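Local coordinates for protein adenosine deaminase 1 (PDB 3RYS) that probably deaminates adenine to hypoxanthine by hydrolysis at a zinc centre, a step of purine salvage and nitrogen catabolism, at residues L87-A92 and G286-D291; G94-E99 and L329-E334. One frame throughout, in Å; residues are numbered along the deposited sequence.

Contact 1: L87-A92 and G286-D291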
loop_
_atom_site.group_PDB
_atom_site.type_symbol
_atom_site.label_atom_id
_atom_site.label_comp_id
_atom_site.label_asym_id
_atom_site.label_seq_id
_atom_site.Cartn_x
_atom_site.Cartn_y
_atom_site.Cartn_z
ATOM N N LEU A 87 9.775 -6.990 -4.586
ATOM C CA LEU A 87 10.729 -6.016 -5.104
ATOM C C LEU A 87 11.140 -6.371 -6.531
ATOM O O LEU A 87 11.292 -5.497 -7.383
ATOM C CB LEU A 87 11.957 -5.918 -4.192
ATOM C CG LEU A 87 11.732 -5.309 -2.803
ATOM C CD1 LEU A 87 12.928 -5.547 -1.888
ATOM C CD2 LEU A 87 11.426 -3.830 -2.911
ATOM N N GLU A 88 11.304 -7.666 -6.782
ATOM C CA GLU A 88 11.669 -8.162 -8.104
ATOM C C GLU A 88 10.563 -7.871 -9.126
ATOM O O GLU A 88 10.823 -7.327 -10.206
ATOM C CB GLU A 88 11.967 -9.664 -8.036
ATOM C CG GLU A 88 12.321 -10.301 -9.373
ATOM C CD GLU A 88 12.362 -11.822 -9.313
ATOM O OE1 GLU A 88 12.258 -12.382 -8.200
ATOM O OE2 GLU A 88 12.500 -12.459 -10.381
ATOM N N ARG A 89 9.330 -8.220 -8.776
ATOM C CA ARG A 89 8.190 -7.996 -9.665
ATOM C C ARG A 89 7.860 -6.507 -9.813
ATOM O O ARG A 89 7.551 -6.033 -10.907
ATOM C CB ARG A 89 6.968 -8.785 -9.189
ATOM C CG ARG A 89 5.712 -8.537 -10.005
ATOM C CD ARG A 89 5.895 -8.879 -11.485
ATOM N NE ARG A 89 4.674 -8.608 -12.244
ATOM C CZ ARG A 89 4.305 -7.397 -12.657
ATOM N NH1 ARG A 89 5.066 -6.342 -12.393
ATOM N NH2 ARG A 89 3.175 -7.236 -13.335
ATOM N N ALA A 90 7.947 -5.772 -8.710
ATOM C CA ALA A 90 7.714 -4.335 -8.732
ATOM C C ALA A 90 8.678 -3.635 -9.683
ATOM O O ALA A 90 8.270 -2.799 -10.488
ATOM C CB ALA A 90 7.825 -3.749 -7.329
ATOM N N ALA A 91 9.958 -3.978 -9.589
ATOM C CA ALA A 91 10.972 -3.365 -10.441
ATOM C C ALA A 91 10.646 -3.571 -11.919
ATOM O O ALA A 91 10.636 -2.619 -12.701
ATOM C CB ALA A 91 12.357 -3.917 -10.111
ATOM N N ALA A 92 10.367 -4.819 -12.287
ATOM C CA ALA A 92 10.010 -5.167 -13.657
ATOM C C ALA A 92 8.803 -4.383 -14.158
ATOM O O ALA A 92 8.609 -4.237 -15.360
ATOM C CB ALA A 92 9.741 -6.658 -13.766
ATOM N N GLY A 286 -5.215 -9.307 -8.350
ATOM C CA GLY A 286 -4.865 -9.699 -9.706
ATOM C C GLY A 286 -4.054 -8.705 -10.515
ATOM O O GLY A 286 -4.312 -8.519 -11.705
ATOM N N GLY A 287 -3.069 -8.070 -9.890
ATOM C CA GLY A 287 -2.252 -7.108 -10.603
ATOM C C GLY A 287 -1.421 -6.169 -9.752
ATOM O O GLY A 287 -1.813 -5.770 -8.651
ATOM N N TYR A 288 -0.259 -5.809 -10.285
ATOM C CA TYR A 288 0.638 -4.869 -9.630
ATOM C C TYR A 288 0.372 -3.454 -10.149
ATOM O O TYR A 288 -0.606 -3.231 -10.861
ATOM C CB TYR A 288 2.088 -5.311 -9.836
ATOM C CG TYR A 288 2.384 -6.619 -9.130
ATOM C CD1 TYR A 288 1.930 -7.833 -9.644
ATOM C CD2 TYR A 288 3.089 -6.638 -7.934
ATOM C CE1 TYR A 288 2.181 -9.024 -8.991
ATOM C CE2 TYR A 288 3.347 -7.825 -7.272
ATOM C CZ TYR A 288 2.891 -9.014 -7.800
ATOM O OH TYR A 288 3.153 -10.190 -7.130
ATOM N N VAL A 289 1.213 -2.495 -9.785
ATOM C CA VAL A 289 0.954 -1.116 -10.186
ATOM C C VAL A 289 0.828 -0.996 -11.707
ATOM O O VAL A 289 -0.108 -0.371 -12.208
ATOM C CB VAL A 289 2.018 -0.134 -9.648
ATOM C CG1 VAL A 289 3.364 -0.380 -10.315
ATOM C CG2 VAL A 289 1.566 1.302 -9.866
ATOM N N ASP A 290 1.752 -1.616 -12.439
ATOM C CA ASP A 290 1.727 -1.548 -13.897
ATOM C C ASP A 290 0.450 -2.164 -14.455
ATOM O O ASP A 290 -0.028 -1.759 -15.506
ATOM C CB ASP A 290 2.968 -2.209 -14.510
ATOM C CG ASP A 290 3.046 -3.700 -14.224
ATOM O OD1 ASP A 290 2.737 -4.498 -15.141
ATOM O OD2 ASP A 290 3.417 -4.073 -13.087
ATOM N N ASP A 291 -0.100 -3.141 -13.741
ATOM C CA ASP A 291 -1.384 -3.722 -14.112
ATOM C C ASP A 291 -2.509 -2.733 -13.859
ATOM O O ASP A 291 -3.455 -2.649 -14.640
ATOM C CB ASP A 291 -1.638 -5.019 -13.345
ATOM C CG ASP A 291 -0.754 -6.158 -13.819
ATOM O OD1 ASP A 291 -0.695 -6.405 -15.050
ATOM O OD2 ASP A 291 -0.121 -6.807 -12.959
#
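The side chain of R89 projects from helix 76-92, lies across the ring of Y288 and ends against the carboxylates of D290 and D291. CG of R89 is anti to the backbone N (chi1 176°), and the bend that follows at chi2 lays the chain on the ring. The touch is a CH-pi contact: R89 CG stands over the middle of the Y288 ring, 3.5 Å from its centroid. Farther out, the guanidinium of R89 stacks on the same ring, its plane tilted 29° from that of Y288, with Y288 CD1 under one face and R89 CZ 3.9 Å from that atom. The D290 side chain comes head-on to that of R89 and meets the guanidinium at its edge, the carboxylate plane turned 42° from it. The end-on nitrogens of R89 converge on one oxygen: NH1 lies 2.9 Å and NH2 3.2 Å from OD2 of D290, and both bonds run close to the guanidinium plane. NH1 approaches OD2 on its syn side but somewhat above the carboxylate plane, while a weak bond from NH2 reaches D290 OD1. D291 adds a salt bridge at an oblique angle, its OD2 3.3 Å from NH2 of R89. OD2 of D291 also accepts from the backbone N of Y288 at 2.9 Å, through its anti lone pair, so D291 ties the N-cap residue of helix 289-300 to the charge pair. Beyond the contact, Y288 touches P282 and its OH makes a weak hydrogen bond with OE1 of Q27. One arginine thus answers two acidic side chains in the first turn of a helix, whose N-terminal end probably favours their negative charge as well. Stacking on Y288 and the paired bonds to D290 together fix the turn of the guanidinium.

Contact 2: G94-E99 and L329-E334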
loop_
_atom_site.group_PDB
_atom_site.type_symbol
_atom_site.label_atom_id
_atom_site.label_comp_id
_atom_site.label_asym_id
_atom_site.label_seq_id
_atom_site.Cartn_x
_atom_site.Cartn_y
_atom_site.Cartn_z
ATOM N N GLY A 94 8.158 -1.191 -13.300
ATOM C CA GLY A 94 8.444 0.230 -13.374
ATOM C C GLY A 94 8.599 0.934 -12.039
ATOM O O GLY A 94 8.957 2.109 -12.004
ATOM N N VAL A 95 8.328 0.224 -10.946
ATOM C CA VAL A 95 8.454 0.798 -9.606
ATOM C C VAL A 95 9.907 1.187 -9.310
ATOM O O VAL A 95 10.793 0.333 -9.244
ATOM C CB VAL A 95 7.932 -0.167 -8.512
ATOM C CG1 VAL A 95 8.057 0.464 -7.131
ATOM C CG2 VAL A 95 6.490 -0.556 -8.782
ATOM N N ARG A 96 10.139 2.483 -9.137
ATOM C CA ARG A 96 11.482 3.009 -8.920
ATOM C C ARG A 96 11.726 3.248 -7.434
ATOM O O ARG A 96 12.867 3.264 -6.965
ATOM C CB ARG A 96 11.655 4.309 -9.700
ATOM C CG ARG A 96 11.605 4.113 -11.196
ATOM C CD ARG A 96 12.836 3.357 -11.649
ATOM N NE ARG A 96 14.035 4.159 -11.447
ATOM C CZ ARG A 96 15.215 3.668 -11.087
ATOM N NH1 ARG A 96 15.354 2.364 -10.883
ATOM N NH2 ARG A 96 16.252 4.480 -10.922
ATOM N N HIS A 97 10.632 3.422 -6.705
ATOM C CA HIS A 97 10.671 3.668 -5.274
ATOM C C HIS A 97 9.424 3.050 -4.653
ATOM O O HIS A 97 8.311 3.215 -5.166
ATOM C CB HIS A 97 10.711 5.171 -5.004
ATOM C CG HIS A 97 10.771 5.528 -3.552
ATOM N ND1 HIS A 97 9.649 5.840 -2.813
ATOM C CD2 HIS A 97 11.821 5.640 -2.705
ATOM C CE1 HIS A 97 10.006 6.121 -1.573
ATOM N NE2 HIS A 97 11.318 6.007 -1.481
ATOM N N ALA A 98 9.612 2.334 -3.551
ATOM C CA ALA A 98 8.515 1.624 -2.916
ATOM C C ALA A 98 8.474 1.909 -1.424
ATOM O O ALA A 98 9.452 1.676 -0.715
ATOM C CB ALA A 98 8.641 0.132 -3.172
ATOM N N GLU A 99 7.346 2.430 -0.953
ATOM C CA GLU A 99 7.159 2.635 0.477
ATOM C C GLU A 99 6.184 1.591 1.007
ATOM O O GLU A 99 4.983 1.643 0.744
ATOM C CB GLU A 99 6.729 4.072 0.781
ATOM C CG GLU A 99 7.863 5.066 0.542
ATOM C CD GLU A 99 7.476 6.514 0.773
ATOM O OE1 GLU A 99 6.547 6.771 1.567
ATOM O OE2 GLU A 99 8.120 7.393 0.164
ATOM N N LEU A 329 11.744 12.006 -11.182
ATOM C CA LEU A 329 10.927 12.957 -11.924
ATOM C C LEU A 329 11.437 13.131 -13.352
ATOM O O LEU A 329 10.651 13.202 -14.297
ATOM C CB LEU A 329 10.884 14.307 -11.205
ATOM C CG LEU A 329 9.573 14.681 -10.502
ATOM C CD1 LEU A 329 8.656 13.482 -10.319
ATOM C CD2 LEU A 329 9.853 15.372 -9.173
ATOM N N ASP A 330 12.757 13.195 -13.507
ATOM C CA ASP A 330 13.353 13.353 -14.829
ATOM C C ASP A 330 13.115 12.120 -15.689
ATOM O O ASP A 330 13.095 12.199 -16.916
ATOM C CB ASP A 330 14.852 13.649 -14.720
ATOM C CG ASP A 330 15.135 15.105 -14.394
ATOM O OD1 ASP A 330 14.242 15.951 -14.616
ATOM O OD2 ASP A 330 16.254 15.404 -13.921
ATOM N N GLU A 331 12.981 11.010 -15.036
ATOM C CA GLU A 331 12.682 9.773 -15.629
ATOM C C GLU A 331 11.298 9.723 -16.182
ATOM O O GLU A 331 11.112 9.118 -17.172
ATOM C CB GLU A 331 12.900 8.694 -14.609
ATOM C CG GLU A 331 14.100 7.908 -14.853
ATOM C CD GLU A 331 14.463 7.001 -13.743
ATOM O OE1 GLU A 331 15.559 7.101 -13.232
ATOM O OE2 GLU A 331 13.684 6.156 -13.410
ATOM N N VAL A 332 10.338 10.363 -15.545
ATOM C CA VAL A 332 9.011 10.347 -16.065
ATOM C C VAL A 332 8.845 11.269 -17.223
ATOM O O VAL A 332 8.134 10.948 -18.147
ATOM C CB VAL A 332 7.873 10.447 -15.001
ATOM C CG1 VAL A 332 8.323 10.724 -13.718
ATOM C CG2 VAL A 332 6.808 11.332 -15.398
ATOM N N THR A 333 9.556 12.376 -17.181
ATOM C CA THR A 333 9.781 13.221 -18.326
ATOM C C THR A 333 10.385 12.535 -19.539
ATOM O O THR A 333 9.949 12.754 -20.607
ATOM C CB THR A 333 10.683 14.396 -18.028
ATOM O OG1 THR A 333 10.200 15.122 -16.916
ATOM C CG2 THR A 333 10.703 15.304 -19.199
ATOM N N GLU A 334 11.392 11.711 -19.369
ATOM C CA GLU A 334 11.879 10.944 -20.461
ATOM C C GLU A 334 10.865 9.972 -20.955
ATOM O O GLU A 334 10.667 9.850 -22.104
ATOM C CB GLU A 334 13.153 10.219 -20.095
ATOM C CG GLU A 334 14.380 11.034 -20.161
ATOM C CD GLU A 334 14.402 12.054 -21.264
ATOM O OE1 GLU A 334 14.514 11.675 -22.435
ATOM O OE2 GLU A 334 14.332 13.249 -20.955
#
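R96 and E331 account for all the surface buried here, a single ion pair between the start of strand 95-102 and helix 322-339. Their side chains cross at about a right angle, and the nearest pair of alpha carbons, CA of R96 and CA of E331, is 9.6 Å apart, leaving the gap to be bridged by the side chains. The bond uses NE of R96, which lies 2.8 Å from OE2 of E331; with an N-H...O angle of 127° it is bent and weak. The arginine chain folds at both chi2 and chi3 (-69° and -66°), which presents NE to E331. E331 reaches across with its chain extended beyond CG. An alanine at R96 would remove this link and is likely to leave the E331 carboxylate without its cationic mate. R96 O accepts from the side chain of R324, which belongs to helix 322-339, and the R96 backbone is hydrogen-bonded to V15 and to S135, at the flanking strands 15-17 and 135-143. The pair thus ties helix 322-339, the last of the chain, to the start of strand 95-102, one of the parallel strands of the TIM-barrel fold of the adenosine deaminase family.

Contacts 1 and 2 lie with their centres about 13 Å apart, and the helix 76-92 of contact 1 is followed, after a short turn at G94 with a Schellman motif, by the strand 95-102 of contact 2. They also touch: A90 O lies 3.1 Å from V95 N, a probable hydrogen bond, and V289 CG1 packs 3.5 Å from V95 CG2. Their segments alternate along the chain: 87-92 and 94-99 come first, and their partners 286-291 and 329-334 follow in the same order. Contact 1 is the nearer to the catalytic centre: the side chain of Y288 is about 10 Å from that of the zinc ligand D280 and about 14 Å from both the zinc ion and the bound adenine. Contact 2 lies away from that site.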